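Local coordinates for protein 2-C-methyl-D-erythritol 2,4-cyclodiphosphate synthase (Thermus thermophilus, PDB 1IV1) that converts 4-diphosphocytidyl-2-C-methyl-D-erythritol 2-phosphate to 2-C-methyl-D-erythritol 2,4-cyclodiphosphate with release of CMP in the non-mevalonate route to isoprenoids, at residues A[76-81]-A[116-121]. Sequence-based numbering, arbitrary orientation.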
ATOM      1  N   PHE A  76      18.893 -11.901  -2.121  1.00 19.20           N
ATOM      2  CA  PHE A  76      17.829 -11.714  -3.104  1.00 21.40           C
ATOM      3  C   PHE A  76      17.740 -10.272  -3.591  1.00 12.72           C
ATOM      4  O   PHE A  76      17.593  -9.958  -4.764  1.00 14.34           O
ATOM      5  CB  PHE A  76      16.481 -12.111  -2.488  1.00 14.60           C
ATOM      6  CG  PHE A  76      16.516 -13.484  -1.839  1.00 16.80           C
ATOM      7  CD1 PHE A  76      17.370 -14.472  -2.314  1.00 18.13           C
ATOM      8  CD2 PHE A  76      15.683 -13.760  -0.763  1.00 19.86           C
ATOM      9  CE1 PHE A  76      17.387 -15.716  -1.711  1.00 18.25           C
ATOM     10  CE2 PHE A  76      15.693 -15.008  -0.160  1.00 15.62           C
ATOM     11  CZ  PHE A  76      16.548 -15.986  -0.649  1.00 21.25           C
ATOM     12  N   LEU A  77      17.814  -9.364  -2.628  1.00 16.69           N
ATOM     13  CA  LEU A  77      17.757  -7.940  -2.940  1.00 15.92           C
ATOM     14  C   LEU A  77      18.848  -7.498  -3.912  1.00 16.82           C
ATOM     15  O   LEU A  77      18.664  -6.764  -4.879  1.00 15.29           O
ATOM     16  CB  LEU A  77      17.899  -7.164  -1.626  1.00 13.85           C
ATOM     17  CG  LEU A  77      18.037  -5.649  -1.881  1.00 22.63           C
ATOM     18  CD1 LEU A  77      16.751  -5.143  -2.526  1.00 17.65           C
ATOM     19  CD2 LEU A  77      18.406  -4.925  -0.605  1.00 16.53           C
ATOM     20  N   ARG A  78      20.060  -7.977  -3.639  1.00 19.56           N
ATOM     21  CA  ARG A  78      21.206  -7.578  -4.475  1.00 17.59           C
ATOM     22  C   ARG A  78      21.002  -8.136  -5.876  1.00 19.92           C
ATOM     23  O   ARG A  78      21.281  -7.499  -6.893  1.00 26.58           O
ATOM     24  CB  ARG A  78      22.519  -8.030  -3.847  1.00 20.92           C
ATOM     25  CG  ARG A  78      22.754  -7.733  -2.383  1.00 37.71           C
ATOM     26  CD  ARG A  78      23.467  -6.432  -2.071  1.00 47.51           C
ATOM     27  NE  ARG A  78      24.328  -6.482  -0.890  1.00 44.62           N
ATOM     28  CZ  ARG A  78      25.094  -5.498  -0.433  1.00 45.91           C
ATOM     29  NH1 ARG A  78      25.155  -4.310  -1.021  1.00 42.76           N
ATOM     30  NH2 ARG A  78      25.834  -5.685   0.662  1.00 37.01           N
ATOM     31  N   GLU A  79      20.480  -9.360  -5.929  1.00 18.88           N
ATOM     32  CA  GLU A  79      20.138  -9.993  -7.189  1.00 16.19           C
ATOM     33  C   GLU A  79      19.092  -9.191  -7.941  1.00 22.43           C
ATOM     34  O   GLU A  79      19.209  -8.933  -9.152  1.00 23.73           O
ATOM     35  CB  GLU A  79      19.675 -11.423  -6.921  1.00 16.14           C
ATOM     36  CG  GLU A  79      19.784 -12.358  -8.097  1.00 16.49           C
ATOM     37  CD  GLU A  79      21.026 -12.192  -8.951  1.00 26.08           C
ATOM     38  OE1 GLU A  79      22.024 -11.593  -8.499  1.00 46.95           O
ATOM     39  OE2 GLU A  79      20.980 -12.673 -10.105  1.00 23.38           O
ATOM     40  N   ALA A  80      18.032  -8.765  -7.238  1.00 18.71           N
ATOM     41  CA  ALA A  80      17.060  -7.959  -7.976  1.00 14.14           C
ATOM     42  C   ALA A  80      17.674  -6.651  -8.445  1.00 13.71           C
ATOM     43  O   ALA A  80      17.294  -6.107  -9.479  1.00 19.86           O
ATOM     44  CB  ALA A  80      15.824  -7.645  -7.137  1.00  8.67           C
ATOM     45  N   LEU A  81      18.603  -6.123  -7.659  1.00 23.45           N
ATOM     46  CA  LEU A  81      19.194  -4.830  -7.993  1.00 19.82           C
ATOM     47  C   LEU A  81      19.972  -4.956  -9.297  1.00 27.43           C
ATOM     48  O   LEU A  81      19.884  -4.082 -10.157  1.00 23.41           O
ATOM     49  CB  LEU A  81      20.082  -4.334  -6.852  1.00 19.31           C
ATOM     50  CG  LEU A  81      19.325  -3.553  -5.774  1.00 26.89           C
ATOM     51  CD1 LEU A  81      20.232  -3.159  -4.622  1.00 27.20           C
ATOM     52  CD2 LEU A  81      18.663  -2.333  -6.407  1.00 30.40           C
ATOM     53  N   LEU A 116      19.658  -0.048   5.120  1.00 20.15           N
ATOM     54  CA  LEU A 116      19.000   0.074   3.823  1.00 17.84           C
ATOM     55  C   LEU A 116      19.801   0.989   2.897  1.00 14.34           C
ATOM     56  O   LEU A 116      19.868   0.729   1.695  1.00 11.11           O
ATOM     57  CB  LEU A 116      17.575   0.611   4.006  1.00 12.23           C
ATOM     58  CG  LEU A 116      16.575  -0.389   4.601  1.00  7.64           C
ATOM     59  CD1 LEU A 116      15.191   0.245   4.649  1.00 14.74           C
ATOM     60  CD2 LEU A 116      16.561  -1.674   3.796  1.00 15.15           C
ATOM     61  N   SER A 117      20.364   2.046   3.492  1.00 16.50           N
ATOM     62  CA  SER A 117      21.196   2.966   2.705  1.00 14.91           C
ATOM     63  C   SER A 117      22.377   2.237   2.068  1.00 10.76           C
ATOM     64  O   SER A 117      22.690   2.422   0.896  1.00 14.30           O
ATOM     65  CB  SER A 117      21.706   4.131   3.547  1.00 19.36           C
ATOM     66  OG  SER A 117      22.572   4.953   2.769  1.00 24.04           O
ATOM     67  N   ARG A 118      23.037   1.399   2.846  1.00 14.22           N
ATOM     68  CA  ARG A 118      24.179   0.649   2.340  1.00 16.02           C
ATOM     69  C   ARG A 118      23.736  -0.426   1.369  1.00 19.48           C
ATOM     70  O   ARG A 118      24.329  -0.538   0.298  1.00 21.01           O
ATOM     71  CB  ARG A 118      24.944   0.030   3.510  1.00 18.52           C
ATOM     72  CG  ARG A 118      26.223  -0.696   3.107  1.00 26.47           C
ATOM     73  CD  ARG A 118      26.816  -1.439   4.308  1.00 39.49           C
ATOM     74  NE  ARG A 118      25.969  -2.570   4.681  1.00 53.21           N
ATOM     75  CZ  ARG A 118      26.247  -3.841   4.426  1.00 47.46           C
ATOM     76  NH1 ARG A 118      27.363  -4.172   3.793  1.00 35.69           N
ATOM     77  NH2 ARG A 118      25.395  -4.781   4.811  1.00 33.71           N
ATOM     78  N   LEU A 119      22.717  -1.216   1.699  1.00 11.89           N
ATOM     79  CA  LEU A 119      22.264  -2.232   0.749  1.00 15.73           C
ATOM     80  C   LEU A 119      21.610  -1.661  -0.499  1.00 14.48           C
ATOM     81  O   LEU A 119      21.719  -2.274  -1.570  1.00 19.71           O
ATOM     82  CB  LEU A 119      21.266  -3.195   1.398  1.00 14.64           C
ATOM     83  CG  LEU A 119      21.844  -4.265   2.314  1.00 16.98           C
ATOM     84  CD1 LEU A 119      22.759  -3.694   3.383  1.00 31.12           C
ATOM     85  CD2 LEU A 119      20.687  -5.014   2.965  1.00 23.68           C
ATOM     86  N   LEU A 120      20.921  -0.523  -0.450  1.00 13.03           N
ATOM     87  CA  LEU A 120      20.312  -0.017  -1.677  1.00 17.19           C
ATOM     88  C   LEU A 120      21.188   0.988  -2.433  1.00 13.50           C
ATOM     89  O   LEU A 120      20.811   1.395  -3.535  1.00 12.95           O
ATOM     90  CB  LEU A 120      18.978   0.662  -1.348  1.00 19.02           C
ATOM     91  CG  LEU A 120      17.713  -0.188  -1.406  1.00 25.38           C
ATOM     92  CD1 LEU A 120      17.969  -1.647  -1.117  1.00 26.47           C
ATOM     93  CD2 LEU A 120      16.664   0.386  -0.439  1.00 12.69           C
ATOM     94  N   ARG A 121      22.305   1.379  -1.849  1.00 18.07           N
ATOM     95  CA  ARG A 121      23.214   2.414  -2.319  1.00 19.69           C
ATOM     96  C   ARG A 121      22.464   3.713  -2.610  1.00 21.67           C
ATOM     97  O   ARG A 121      22.538   4.263  -3.709  1.00 18.06           O
ATOM     98  CB  ARG A 121      23.988   1.951  -3.560  1.00 20.43           C
ATOM     99  CG  ARG A 121      24.944   0.810  -3.205  1.00 24.50           C
ATOM    100  CD  ARG A 121      25.417   0.119  -4.485  1.00 34.50           C
ATOM    101  NE  ARG A 121      24.272  -0.428  -5.192  1.00 41.09           N
ATOM    102  CZ  ARG A 121      23.752  -0.030  -6.336  1.00 44.39           C
ATOM    103  NH1 ARG A 121      24.262   0.983  -7.020  1.00 42.89           N
ATOM    104  NH2 ARG A 121      22.690  -0.681  -6.804  1.00 32.74           N
TER
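Leu77 and Leu81, one turn apart on helix 73-86, pack against Leu119 and Leu120 at the end of helix 109-120, joining two helices of the alpha/beta subunit of the IspF trimer. The axes of the two short segments come within 11.1 Å, their directions 45° apart. With CG swung anti to its backbone N (chi1 172°), Leu77 sends CD2 toward helix 109-120 as a bump. The methyl enters the notch between its two leucine partners, 3.9 Å from Leu119 CB, and Thr45 and Leu48 of helix 39-50 also touch this side chain. Cut back to an alanine, this position is likely to lose the methyl packed against Leu120 CD1 and open a gap beside Leu119 CB. Leu81 fills the next hollow: its CD1 lies 3.5 Å from Leu119 O, a buried carbonyl with no polar partner, and meets the guanidinium edge of Arg121, whose NH2 is salt-bridged to Glu85. At the solvent-exposed edge the Arg78 guanidinium lays one face over Leu119 CA. Its plane stands 83° from that of Arg118, two like charges close together, with Glu74 forming a salt bridge to Arg78 and a weak, long ion pair to Arg118. The tightest spot is Leu77 CD2 against Leu120 CD1, modelled at 3.3 Å, shorter than usual for two methyls and doubtful in its exact length.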